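Local coordinates for protein TonB-dependent siderophore receptor (PDB 5NEC) that probably takes up iron-loaded siderophores, and probably siderophore-drug conjugates, across the outer membrane of Pseudomonas aeruginosa as a TonB-dependent receptor, at residues V68-A73 and Q117-F122; H233-D238 and K278-T283; N306-Y311 and V336-T341; D371-G376 and P425-G430. All coordinates share one frame; numbering follows the deposited sequence.

Contact 1: residues V68-A73 and Q117-F122; sequences VSLQDA and QTREIF
I121 and L70 bring together two parts of the plug domain that fills the barrel of a TonB-dependent receptor: the start of the short helix 70-74 and the loop leading into strand 124-130. I121 leaves its backbone toward the helix start. With CG1 set between the backbone N and the carbonyl carbon (chi1 55°), that branch lies near the V68-S69 peptide, while CG2 reaches S69 C at 3.5 Å. L70 runs alongside R119, both side chains heading the same way, and L70 CD2 rests 3.9 Å from R119 CD. L149 of strand 146-151 touches both of them.

S69 is the N-cap of the helix: its OG accepts from D72 N at 3.3 Å. D72 in turn takes the amide of V68 on OD2. The bend of E120 at chi2 (64°) returns OE2 to the backbone, where it accepts from I121 N and F122 N; from the barrel wall, R173 forms a salt bridge with OE2 and R210 with OE1. One hydrogen bond joins the two segments, from L70 N to R119 O, 3.1 Å long and nearly straight at 167°.

Contact 2: residues H233-D238 and K278-T283; sequences HLESDD and KSRIDT
The imidazole of H233 meets D282 at its edge: ND1 donates to D282 OD1 over 2.6 Å, and the oxygen lies close to the ring plane. The carboxylate, turned 40° from the ring, receives this hydrogen from above its own plane. A second flat pair sits beside it. The carboxylate of E235 and the guanidinium of R280 are almost parallel, 3° apart, with E235 OE1 over one face of the guanidinium and 3.1 Å from R280 NE. This salt bridge is therefore one of charge alone, with no N-H aimed at the oxygen. A long, bent bond from H233 NE2 to E235 OE1, 3.3 Å, links the two pairs. H233 and E235 both hold CG anti to the backbone N (chi1 -177° in H233), and their ends lean toward the neighbouring strand.

These are adjacent strands of the TonB-dependent receptor beta-barrel, 225-238 and 276-291. D237 and K278 share the H233 face, D237 OD1 lying 3.3 Å from K278 CG. The other face is turned to the plug, L234 touching E120 and I281 touching Q117. There L234 CB packs on I281 CG2 at 3.8 Å. S236 OG and S279 OG are hydrogen-bonded at 2.9 Å. Between the two faces, paired backbone bonds join the antiparallel strands at L234-I281 and S236-S279.

H231, two residues earlier on the same strand, gives D282 OD1 a further hydrogen bond. Two carboxylates near the H233 ring would be expected to favour its protonated form, with R280 balancing part of the negative charge.

Contact 3: residues N306-Y311 and V336-T341; sequences NSHQDY and VSTTTT
H308 and T338 face each other across an antiparallel pair of the transmembrane beta-barrel, within the hairpin formed by strands 296-316 and 327-354. Their side chains cross obliquely. H308 has CG anti to its own N (chi1 -178°), which brings the ring toward the neighbouring strand and places T338 OG1 at the ring edge, near its plane. ND1 and OG1 of H308 and T338 share a hydrogen bond of 3.2 Å in which either could donate. V336 CG1 is 4.1 Å from H308 CE1, approaching the ring obliquely.

On the same face, D310 and V336 lie side by side and point the same way, with D310 OD1 3.5 Å from V336 CG2. The oxygen's hydrogen bond is with Y377 OH on strand 357-379, tying the carboxylate to the strand beyond. The opposite face carries S307 beside T339, S307 OG to T339 CB at 3.8 Å, and Q309 packed loosely beside S337, its OE1 in a weak hydrogen bond with R335. T114 of the plug touches both S307 and T339, so this face looks into the barrel.

Two pairs of reciprocal backbone bonds hold the strands in step, at S307-T339 and Q309-S337; the shortest runs from S337 N to Q309 O, 2.8 Å.

Contact 4: residues D371-G376 and P425-G430; sequences DSKRDG and PLNTVG
Strands 371-375 and 426-430 run antiparallel, 169° between their directions and their axes 4.7 Å apart at closest approach, with reciprocal backbone bonds at S372-T428 and R374-L426. The bond from R374 N to L426 O is practically straight, 178° at the hydrogen.

Side chains alternate between the two faces. On one, S372 OG lies 3.6 Å from T428 CB. S372 OG and T428 OG1 are 3.9 Å apart and meet through a water instead. That water hydrogen-bonds to S372 OG and T428 OG1 and donates to L426 O, so the carbonyl receives a water hydrogen as well as the amide of R374. Further along this face, R374 extends from a CG anti to its backbone N (chi1 -169°) and bends at chi3, bringing NH2 to 3.8 Å from L426 CD2; the guanidinium meets that methyl obliquely.

On the other face the aliphatic part of K373 crosses N427, whose OD1 lies 3.4 Å from K373 CG. D371 and V429 stand side by side, D371 OD1 to V429 CG2 at 3.8 Å, while the carboxylate of D371 forms a salt bridge with R369. At the strand end, D375 OD1 reaches toward P425, which has no N-H to offer; this carboxylate is held by the amides of Y423 and A424 and by a salt bridge to R421, tying the connection to the strand end.

Antiparallel pairing of neighbouring long strands, here 357-379 and 426-444, with side chains alternating between the faces, is the construction of the TonB-dependent receptor beta-barrel wall.

In the fold
From the N terminus, contact 1 comes first and closes a loop of 43 residues inside the plug. The chain then enters the barrel, where contacts 2, 3 and 4 follow in series, bridging 39, 24 and 48 residues; none nests within or crosses another. Contact 2 passes directly into contact 3 through strands 276-291 and 296-316, with probable backbone hydrogen bonds between D282 and N306 and between K278 and D310. Contact 3 meets contact 4 likewise, through V336 with D375 and T338 with K373, so six neighbouring strands form a continuous part of the wall. The plug touches this wall where Q117 packs on I281 and Q309, and E120 and F122 on L234.

Contact 1: residues V68-A73 and Q117-F122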
loop_
_atom_site.group_PDB
_atom_site.type_symbol
_atom_site.label_atom_id
_atom_site.label_comp_id
_atom_site.label_asym_id
_atom_site.label_seq_id
_atom_site.Cartn_x
_atom_site.Cartn_y
_atom_site.Cartn_z
ATOM N N VAL A 68 -0.354 -11.817 -2.972
ATOM C CA VAL A 68 -1.669 -11.989 -2.327
ATOM C C VAL A 68 -2.103 -10.745 -1.549
ATOM O O VAL A 68 -3.137 -10.769 -0.883
ATOM C CB VAL A 68 -1.721 -13.259 -1.427
ATOM C CG1 VAL A 68 -1.468 -14.499 -2.267
ATOM C CG2 VAL A 68 -0.728 -13.196 -0.274
ATOM N N SER A 69 -1.316 -9.676 -1.614
ATOM C CA SER A 69 -1.665 -8.427 -0.937
ATOM C C SER A 69 -0.991 -7.242 -1.595
ATOM O O SER A 69 -0.104 -7.409 -2.443
ATOM C CB SER A 69 -1.276 -8.473 0.541
ATOM O OG SER A 69 0.126 -8.389 0.695
ATOM N N LEU A 70 -1.425 -6.057 -1.185
ATOM C CA LEU A 70 -0.873 -4.780 -1.664
ATOM C C LEU A 70 0.600 -4.631 -1.331
ATOM O O LEU A 70 1.358 -4.230 -2.182
ATOM C CB LEU A 70 -1.671 -3.593 -1.085
ATOM C CG LEU A 70 -1.228 -2.176 -1.445
ATOM C CD1 LEU A 70 -1.261 -1.940 -2.947
ATOM C CD2 LEU A 70 -2.140 -1.161 -0.765
ATOM N N GLN A 71 0.997 -4.971 -0.104
ATOM C CA GLN A 71 2.416 -4.921 0.316
ATOM C C GLN A 71 3.308 -5.892 -0.450
ATOM O O GLN A 71 4.383 -5.516 -0.899
ATOM C CB GLN A 71 2.577 -5.252 1.788
ATOM C CG GLN A 71 1.879 -4.312 2.724
ATOM C CD GLN A 71 2.258 -4.558 4.166
ATOM O OE1 GLN A 71 3.340 -5.097 4.481
ATOM N NE2 GLN A 71 1.365 -4.147 5.070
ATOM N N ASP A 72 2.861 -7.141 -0.544
ATOM C CA ASP A 72 3.509 -8.191 -1.343
ATOM C C ASP A 72 3.805 -7.676 -2.768
ATOM O O ASP A 72 4.926 -7.790 -3.268
ATOM C CB ASP A 72 2.568 -9.414 -1.393
ATOM C CG ASP A 72 3.283 -10.748 -1.606
ATOM O OD1 ASP A 72 4.538 -10.806 -1.708
ATOM O OD2 ASP A 72 2.541 -11.766 -1.655
ATOM N N ALA A 73 2.797 -7.060 -3.382
ATOM C CA ALA A 73 2.896 -6.545 -4.747
ATOM C C ALA A 73 3.848 -5.355 -4.860
ATOM O O ALA A 73 4.571 -5.244 -5.857
ATOM C CB ALA A 73 1.515 -6.159 -5.273
ATOM N N GLN A 117 -5.773 -0.404 7.756
ATOM C CA GLN A 117 -6.552 -1.363 7.015
ATOM C C GLN A 117 -5.639 -2.080 5.992
ATOM O O GLN A 117 -4.900 -1.416 5.259
ATOM C CB GLN A 117 -7.728 -0.601 6.406
ATOM C CG GLN A 117 -8.050 -0.866 4.947
ATOM C CD GLN A 117 -9.143 0.045 4.433
ATOM O OE1 GLN A 117 -9.569 0.980 5.129
ATOM N NE2 GLN A 117 -9.625 -0.233 3.223
ATOM N N THR A 118 -5.671 -3.420 5.979
ATOM C CA THR A 118 -4.776 -4.257 5.138
ATOM C C THR A 118 -5.468 -4.621 3.811
ATOM O O THR A 118 -6.505 -5.307 3.797
ATOM C CB THR A 118 -4.352 -5.579 5.847
ATOM O OG1 THR A 118 -3.844 -5.304 7.159
ATOM C CG2 THR A 118 -3.293 -6.338 5.028
ATOM N N ARG A 119 -4.879 -4.188 2.706
ATOM C CA ARG A 119 -5.534 -4.255 1.420
ATOM C C ARG A 119 -5.127 -5.468 0.606
ATOM O O ARG A 119 -3.963 -5.842 0.522
ATOM C CB ARG A 119 -5.298 -2.979 0.642
ATOM C CG ARG A 119 -6.058 -1.830 1.229
ATOM C CD ARG A 119 -5.773 -0.560 0.469
ATOM N NE ARG A 119 -6.454 0.549 1.115
ATOM C CZ ARG A 119 -6.020 1.173 2.212
ATOM N NH1 ARG A 119 -4.869 0.833 2.806
ATOM N NH2 ARG A 119 -6.719 2.178 2.708
ATOM N N GLU A 120 -6.131 -6.039 -0.031
ATOM C CA GLU A 120 -6.017 -7.284 -0.753
ATOM C C GLU A 120 -5.893 -6.851 -2.228
ATOM O O GLU A 120 -6.000 -5.663 -2.502
ATOM C CB GLU A 120 -7.229 -8.134 -0.333
ATOM C CG GLU A 120 -7.693 -9.228 -1.232
ATOM C CD GLU A 120 -6.713 -10.356 -1.452
ATOM O OE1 GLU A 120 -6.466 -11.178 -0.549
ATOM O OE2 GLU A 120 -6.253 -10.448 -2.608
ATOM N N ILE A 121 -5.544 -7.756 -3.146
ATOM C CA ILE A 121 -5.397 -7.396 -4.571
ATOM C C ILE A 121 -6.374 -8.091 -5.535
ATOM O O ILE A 121 -6.360 -7.750 -6.711
ATOM C CB ILE A 121 -3.928 -7.566 -5.094
ATOM C CG1 ILE A 121 -3.366 -8.983 -4.870
ATOM C CG2 ILE A 121 -3.011 -6.562 -4.431
ATOM C CD1 ILE A 121 -3.969 -10.063 -5.745
ATOM N N PHE A 122 -7.209 -9.032 -5.062
ATOM C CA PHE A 122 -8.103 -9.817 -5.952
ATOM C C PHE A 122 -8.996 -8.948 -6.844
ATOM O O PHE A 122 -9.253 -9.327 -7.978
ATOM C CB PHE A 122 -8.969 -10.861 -5.195
ATOM C CG PHE A 122 -10.263 -10.307 -4.605
ATOM C CD1 PHE A 122 -10.245 -9.521 -3.449
ATOM C CD2 PHE A 122 -11.490 -10.588 -5.183
ATOM C CE1 PHE A 122 -11.414 -9.014 -2.897
ATOM C CE2 PHE A 122 -12.669 -10.075 -4.638
ATOM C CZ PHE A 122 -12.636 -9.295 -3.488
#

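Contact 2: residues H233-D238 and K278-T283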
loop_
_atom_site.group_PDB
_atom_site.type_symbol
_atom_site.label_atom_id
_atom_site.label_comp_id
_atom_site.label_asym_id
_atom_site.label_seq_id
_atom_site.Cartn_x
_atom_site.Cartn_y
_atom_site.Cartn_z
ATOM N N HIS A 233 -16.651 -5.826 -0.725
ATOM C CA HIS A 233 -16.791 -6.354 0.606
ATOM C C HIS A 233 -15.632 -7.289 0.916
ATOM O O HIS A 233 -15.406 -8.225 0.157
ATOM C CB HIS A 233 -18.097 -7.115 0.741
ATOM C CG HIS A 233 -18.334 -7.639 2.119
ATOM N ND1 HIS A 233 -18.838 -6.850 3.127
ATOM C CD2 HIS A 233 -18.088 -8.848 2.675
ATOM C CE1 HIS A 233 -18.904 -7.548 4.245
ATOM N NE2 HIS A 233 -18.454 -8.763 3.998
ATOM N N LEU A 234 -14.913 -7.027 2.016
ATOM C CA LEU A 234 -13.877 -7.926 2.521
ATOM C C LEU A 234 -13.984 -8.057 4.037
ATOM O O LEU A 234 -14.110 -7.063 4.753
ATOM C CB LEU A 234 -12.480 -7.414 2.149
ATOM C CG LEU A 234 -11.330 -8.411 2.416
ATOM C CD1 LEU A 234 -11.247 -9.459 1.316
ATOM C CD2 LEU A 234 -10.009 -7.685 2.532
ATOM N N GLU A 235 -13.898 -9.293 4.509
ATOM C CA GLU A 235 -13.980 -9.633 5.919
ATOM C C GLU A 235 -12.761 -10.466 6.260
ATOM O O GLU A 235 -12.407 -11.359 5.494
ATOM C CB GLU A 235 -15.235 -10.460 6.151
ATOM C CG GLU A 235 -15.710 -10.527 7.600
ATOM C CD GLU A 235 -17.213 -10.611 7.662
ATOM O OE1 GLU A 235 -17.856 -9.675 7.099
ATOM O OE2 GLU A 235 -17.748 -11.586 8.239
ATOM N N SER A 236 -12.099 -10.180 7.375
ATOM C CA SER A 236 -10.934 -10.962 7.759
ATOM C C SER A 236 -10.863 -11.250 9.234
ATOM O O SER A 236 -11.429 -10.541 10.032
ATOM C CB SER A 236 -9.647 -10.321 7.249
ATOM O OG SER A 236 -9.397 -9.109 7.872
ATOM N N ASP A 237 -10.174 -12.331 9.571
ATOM C CA ASP A 237 -10.127 -12.859 10.932
ATOM C C ASP A 237 -8.796 -13.593 11.077
ATOM O O ASP A 237 -8.659 -14.730 10.661
ATOM C CB ASP A 237 -11.319 -13.791 11.186
ATOM C CG ASP A 237 -11.334 -14.361 12.600
ATOM O OD1 ASP A 237 -10.980 -13.660 13.560
ATOM O OD2 ASP A 237 -11.706 -15.533 12.767
ATOM N N ASP A 238 -7.818 -12.900 11.645
ATOM C CA ASP A 238 -6.436 -13.348 11.673
ATOM C C ASP A 238 -5.999 -13.604 13.109
ATOM O O ASP A 238 -6.563 -13.045 14.051
ATOM C CB ASP A 238 -5.512 -12.274 11.053
ATOM C CG ASP A 238 -5.904 -11.873 9.615
ATOM O OD1 ASP A 238 -6.604 -12.634 8.914
ATOM O OD2 ASP A 238 -5.503 -10.755 9.194
ATOM N N LYS A 278 -9.739 -8.777 13.664
ATOM C CA LYS A 278 -10.972 -8.912 12.893
ATOM C C LYS A 278 -11.246 -7.618 12.174
ATOM O O LYS A 278 -11.157 -6.566 12.772
ATOM C CB LYS A 278 -12.146 -9.209 13.817
ATOM C CG LYS A 278 -12.114 -10.625 14.299
ATOM C CD LYS A 278 -12.953 -10.841 15.559
ATOM C CE LYS A 278 -12.934 -12.318 15.922
ATOM N NZ LYS A 278 -13.320 -12.546 17.343
ATOM N N SER A 279 -11.569 -7.696 10.889
ATOM C CA SER A 279 -11.951 -6.504 10.159
ATOM C C SER A 279 -13.017 -6.786 9.118
ATOM O O SER A 279 -13.209 -7.917 8.691
ATOM C CB SER A 279 -10.727 -5.786 9.566
ATOM O OG SER A 279 -10.326 -6.356 8.360
ATOM N N ARG A 280 -13.746 -5.726 8.783
ATOM C CA ARG A 280 -14.810 -5.753 7.807
ATOM C C ARG A 280 -14.712 -4.448 7.054
ATOM O O ARG A 280 -14.630 -3.404 7.688
ATOM C CB ARG A 280 -16.159 -5.864 8.501
ATOM C CG ARG A 280 -17.315 -6.075 7.535
ATOM C CD ARG A 280 -18.663 -6.207 8.257
ATOM N NE ARG A 280 -18.724 -7.444 9.057
ATOM C CZ ARG A 280 -19.830 -8.043 9.519
ATOM N NH1 ARG A 280 -21.053 -7.551 9.277
ATOM N NH2 ARG A 280 -19.701 -9.176 10.219
ATOM N N ILE A 281 -14.685 -4.500 5.719
ATOM C CA ILE A 281 -14.832 -3.293 4.910
ATOM C C ILE A 281 -15.967 -3.471 3.893
ATOM O O ILE A 281 -16.106 -4.526 3.292
ATOM C CB ILE A 281 -13.525 -2.812 4.238
ATOM C CG1 ILE A 281 -13.830 -1.580 3.376
ATOM C CG2 ILE A 281 -12.897 -3.902 3.413
ATOM C CD1 ILE A 281 -12.656 -0.656 3.160
ATOM N N ASP A 282 -16.799 -2.431 3.766
ATOM C CA ASP A 282 -17.870 -2.323 2.770
ATOM C C ASP A 282 -17.728 -0.993 2.042
ATOM O O ASP A 282 -17.613 0.042 2.690
ATOM C CB ASP A 282 -19.220 -2.361 3.447
ATOM C CG ASP A 282 -19.617 -3.743 3.848
ATOM O OD1 ASP A 282 -19.956 -4.513 2.932
ATOM O OD2 ASP A 282 -19.585 -4.089 5.063
ATOM N N THR A 283 -17.725 -1.017 0.713
ATOM C CA THR A 283 -17.611 0.196 -0.097
ATOM C C THR A 283 -18.548 0.105 -1.317
ATOM O O THR A 283 -18.515 -0.872 -2.070
ATOM C CB THR A 283 -16.150 0.410 -0.515
ATOM O OG1 THR A 283 -15.387 0.626 0.662
ATOM C CG2 THR A 283 -15.961 1.633 -1.382
#

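Contact 3: residues N306-Y311 and V336-T341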
loop_
_atom_site.group_PDB
_atom_site.type_symbol
_atom_site.label_atom_id
_atom_site.label_comp_id
_atom_site.label_asym_id
_atom_site.label_seq_id
_atom_site.Cartn_x
_atom_site.Cartn_y
_atom_site.Cartn_z
ATOM N N ASN A 306 -17.665 2.002 4.759
ATOM C CA ASN A 306 -17.953 1.603 6.125
ATOM C C ASN A 306 -16.925 0.537 6.532
ATOM O O ASN A 306 -16.862 -0.519 5.898
ATOM C CB ASN A 306 -19.374 1.042 6.141
ATOM C CG ASN A 306 -19.750 0.403 7.455
ATOM O OD1 ASN A 306 -19.224 0.766 8.507
ATOM N ND2 ASN A 306 -20.594 -0.607 7.392
ATOM N N SER A 307 -16.106 0.805 7.557
ATOM C CA SER A 307 -15.086 -0.168 7.991
ATOM C C SER A 307 -15.041 -0.341 9.500
ATOM O O SER A 307 -15.125 0.625 10.229
ATOM C CB SER A 307 -13.697 0.189 7.456
ATOM O OG SER A 307 -13.191 1.295 8.142
ATOM N N HIS A 308 -14.927 -1.588 9.943
ATOM C CA HIS A 308 -14.834 -1.934 11.343
ATOM C C HIS A 308 -13.508 -2.678 11.573
ATOM O O HIS A 308 -13.088 -3.507 10.754
ATOM C CB HIS A 308 -16.024 -2.807 11.752
ATOM C CG HIS A 308 -16.024 -3.171 13.204
ATOM N ND1 HIS A 308 -16.120 -2.230 14.215
ATOM C CD2 HIS A 308 -15.914 -4.372 13.821
ATOM C CE1 HIS A 308 -16.088 -2.838 15.386
ATOM N NE2 HIS A 308 -15.972 -4.138 15.176
ATOM N N GLN A 309 -12.844 -2.364 12.678
ATOM C CA GLN A 309 -11.656 -3.075 13.115
ATOM C C GLN A 309 -11.742 -3.387 14.595
ATOM O O GLN A 309 -12.077 -2.532 15.407
ATOM C CB GLN A 309 -10.424 -2.245 12.844
ATOM C CG GLN A 309 -10.080 -2.226 11.383
ATOM C CD GLN A 309 -8.947 -1.285 11.080
ATOM O OE1 GLN A 309 -8.764 -0.286 11.780
ATOM N NE2 GLN A 309 -8.165 -1.595 10.023
ATOM N N ASP A 310 -11.438 -4.629 14.927
ATOM C CA ASP A 310 -11.467 -5.125 16.284
ATOM C C ASP A 310 -10.186 -5.988 16.467
ATOM O O ASP A 310 -10.141 -7.176 16.055
ATOM C CB ASP A 310 -12.779 -5.891 16.490
ATOM C CG ASP A 310 -13.014 -6.307 17.926
ATOM O OD1 ASP A 310 -12.316 -5.854 18.863
ATOM O OD2 ASP A 310 -13.916 -7.133 18.120
ATOM N N TYR A 311 -9.150 -5.344 17.029
ATOM C CA TYR A 311 -7.791 -5.883 17.126
ATOM C C TYR A 311 -7.345 -5.948 18.582
ATOM O O TYR A 311 -7.552 -4.996 19.323
ATOM C CB TYR A 311 -6.778 -4.982 16.395
ATOM C CG TYR A 311 -6.915 -4.823 14.892
ATOM C CD1 TYR A 311 -7.858 -5.542 14.149
ATOM C CD2 TYR A 311 -6.066 -3.959 14.187
ATOM C CE1 TYR A 311 -7.959 -5.394 12.773
ATOM C CE2 TYR A 311 -6.160 -3.815 12.800
ATOM C CZ TYR A 311 -7.107 -4.533 12.106
ATOM O OH TYR A 311 -7.236 -4.418 10.747
ATOM N N VAL A 336 -10.267 -0.817 18.788
ATOM C CA VAL A 336 -11.601 -1.013 18.261
ATOM C C VAL A 336 -11.985 0.268 17.545
ATOM O O VAL A 336 -11.942 1.348 18.129
ATOM C CB VAL A 336 -12.618 -1.346 19.348
ATOM C CG1 VAL A 336 -13.988 -1.546 18.722
ATOM C CG2 VAL A 336 -12.153 -2.594 20.113
ATOM N N SER A 337 -12.364 0.136 16.283
ATOM C CA SER A 337 -12.529 1.280 15.430
ATOM C C SER A 337 -13.706 1.097 14.465
ATOM O O SER A 337 -13.887 0.016 13.933
ATOM C CB SER A 337 -11.226 1.464 14.678
ATOM O OG SER A 337 -11.273 2.550 13.784
ATOM N N THR A 338 -14.519 2.138 14.271
ATOM C CA THR A 338 -15.526 2.154 13.197
ATOM C C THR A 338 -15.400 3.438 12.429
ATOM O O THR A 338 -15.284 4.494 13.029
ATOM C CB THR A 338 -16.980 2.028 13.705
ATOM O OG1 THR A 338 -17.127 0.790 14.387
ATOM C CG2 THR A 338 -17.992 2.033 12.540
ATOM N N THR A 339 -15.433 3.352 11.108
ATOM C CA THR A 339 -15.324 4.533 10.267
ATOM C C THR A 339 -16.365 4.487 9.158
ATOM O O THR A 339 -16.608 3.446 8.561
ATOM C CB THR A 339 -13.904 4.682 9.664
ATOM O OG1 THR A 339 -12.947 4.753 10.723
ATOM C CG2 THR A 339 -13.770 5.948 8.878
ATOM N N THR A 340 -16.959 5.641 8.896
ATOM C CA THR A 340 -17.968 5.843 7.881
ATOM C C THR A 340 -17.413 6.950 7.006
ATOM O O THR A 340 -16.867 7.914 7.528
ATOM C CB THR A 340 -19.273 6.256 8.582
ATOM O OG1 THR A 340 -19.783 5.129 9.304
ATOM C CG2 THR A 340 -20.331 6.746 7.616
ATOM N N THR A 341 -17.485 6.797 5.685
ATOM C CA THR A 341 -17.002 7.823 4.756
ATOM C C THR A 341 -18.027 8.015 3.656
ATOM O O THR A 341 -18.549 7.041 3.119
ATOM C CB THR A 341 -15.638 7.442 4.132
ATOM O OG1 THR A 341 -14.701 7.154 5.174
ATOM C CG2 THR A 341 -15.064 8.583 3.283
#

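Contact 4: residues D371-G376 and P425-G430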
loop_
_atom_site.group_PDB
_atom_site.type_symbol
_atom_site.label_atom_id
_atom_site.label_comp_id
_atom_site.label_asym_id
_atom_site.label_seq_id
_atom_site.Cartn_x
_atom_site.Cartn_y
_atom_site.Cartn_z
ATOM N N ASP A 371 -16.835 10.004 9.558
ATOM C CA ASP A 371 -17.197 9.719 10.954
ATOM C C ASP A 371 -16.226 8.674 11.449
ATOM O O ASP A 371 -16.131 7.624 10.832
ATOM C CB ASP A 371 -18.573 9.043 11.045
ATOM C CG ASP A 371 -19.678 9.988 11.391
ATOM O OD1 ASP A 371 -19.747 11.069 10.742
ATOM O OD2 ASP A 371 -20.500 9.630 12.294
ATOM N N SER A 372 -15.535 8.903 12.551
ATOM C CA SER A 372 -14.764 7.816 13.145
ATOM C C SER A 372 -15.053 7.694 14.630
ATOM O O SER A 372 -15.302 8.681 15.310
ATOM C CB SER A 372 -13.271 7.950 12.855
ATOM O OG SER A 372 -12.704 8.978 13.601
ATOM N N LYS A 373 -15.046 6.458 15.105
ATOM C CA LYS A 373 -15.233 6.144 16.506
ATOM C C LYS A 373 -14.063 5.283 16.924
ATOM O O LYS A 373 -13.947 4.174 16.434
ATOM C CB LYS A 373 -16.541 5.387 16.698
ATOM C CG LYS A 373 -17.735 6.169 16.199
ATOM C CD LYS A 373 -19.060 5.507 16.596
ATOM C CE LYS A 373 -20.218 6.517 16.665
ATOM N NZ LYS A 373 -21.171 6.388 15.519
ATOM N N ARG A 374 -13.203 5.798 17.806
ATOM C CA ARG A 374 -12.065 5.025 18.335
ATOM C C ARG A 374 -12.311 4.615 19.792
ATOM O O ARG A 374 -12.484 5.458 20.651
ATOM C CB ARG A 374 -10.739 5.795 18.185
ATOM C CG ARG A 374 -9.505 4.907 18.484
ATOM C CD ARG A 374 -8.123 5.552 18.359
ATOM N NE ARG A 374 -7.966 6.788 19.147
ATOM C CZ ARG A 374 -7.654 6.875 20.447
ATOM N NH1 ARG A 374 -7.457 5.789 21.197
ATOM N NH2 ARG A 374 -7.550 8.085 21.014
ATOM N N ASP A 375 -12.342 3.316 20.061
ATOM C CA ASP A 375 -12.474 2.785 21.424
ATOM C C ASP A 375 -11.335 1.771 21.660
ATOM O O ASP A 375 -10.363 1.781 20.940
ATOM C CB ASP A 375 -13.873 2.166 21.609
ATOM C CG ASP A 375 -14.297 2.061 23.104
ATOM O OD1 ASP A 375 -14.202 3.067 23.834
ATOM O OD2 ASP A 375 -14.724 0.964 23.552
ATOM N N GLY A 376 -11.433 0.931 22.678
ATOM C CA GLY A 376 -10.446 -0.096 22.943
ATOM C C GLY A 376 -10.902 -1.039 24.038
ATOM O O GLY A 376 -12.079 -1.076 24.366
ATOM N N PRO A 425 -15.438 6.135 23.836
ATOM C CA PRO A 425 -14.711 6.384 22.608
ATOM C C PRO A 425 -14.327 7.836 22.328
ATOM O O PRO A 425 -14.910 8.739 22.893
ATOM C CB PRO A 425 -15.705 5.923 21.538
ATOM C CG PRO A 425 -17.018 6.229 22.126
ATOM C CD PRO A 425 -16.889 6.033 23.597
ATOM N N LEU A 426 -13.365 8.027 21.428
ATOM C CA LEU A 426 -13.135 9.327 20.808
ATOM C C LEU A 426 -13.901 9.296 19.492
ATOM O O LEU A 426 -13.616 8.448 18.635
ATOM C CB LEU A 426 -11.644 9.579 20.559
ATOM C CG LEU A 426 -11.237 10.800 19.723
ATOM C CD1 LEU A 426 -11.648 12.095 20.408
ATOM C CD2 LEU A 426 -9.722 10.761 19.517
ATOM N N ASN A 427 -14.880 10.191 19.353
ATOM C CA ASN A 427 -15.741 10.260 18.182
ATOM C C ASN A 427 -15.440 11.521 17.405
ATOM O O ASN A 427 -15.552 12.608 17.945
ATOM C CB ASN A 427 -17.207 10.304 18.590
ATOM C CG ASN A 427 -17.687 9.013 19.213
ATOM O OD1 ASN A 427 -17.104 7.939 19.034
ATOM N ND2 ASN A 427 -18.763 9.116 19.971
ATOM N N THR A 428 -15.100 11.382 16.136
ATOM C CA THR A 428 -14.694 12.499 15.314
ATOM C C THR A 428 -15.555 12.597 14.050
ATOM O O THR A 428 -15.778 11.592 13.378
ATOM C CB THR A 428 -13.221 12.339 14.898
ATOM O OG1 THR A 428 -12.424 12.013 16.054
ATOM C CG2 THR A 428 -12.698 13.624 14.232
ATOM N N VAL A 429 -16.028 13.803 13.740
ATOM C CA VAL A 429 -16.770 14.070 12.510
ATOM C C VAL A 429 -15.981 15.093 11.687
ATOM O O VAL A 429 -15.783 16.220 12.141
ATOM C CB VAL A 429 -18.190 14.593 12.815
ATOM C CG1 VAL A 429 -18.918 14.984 11.530
ATOM C CG2 VAL A 429 -18.980 13.535 13.588
ATOM N N GLY A 430 -15.542 14.690 10.489
ATOM C CA GLY A 430 -14.756 15.552 9.565
ATOM C C GLY A 430 -15.489 15.882 8.268
ATOM O O GLY A 430 -16.168 15.036 7.722
HETATM O O HOH W 1 -12.009 9.370 16.390
#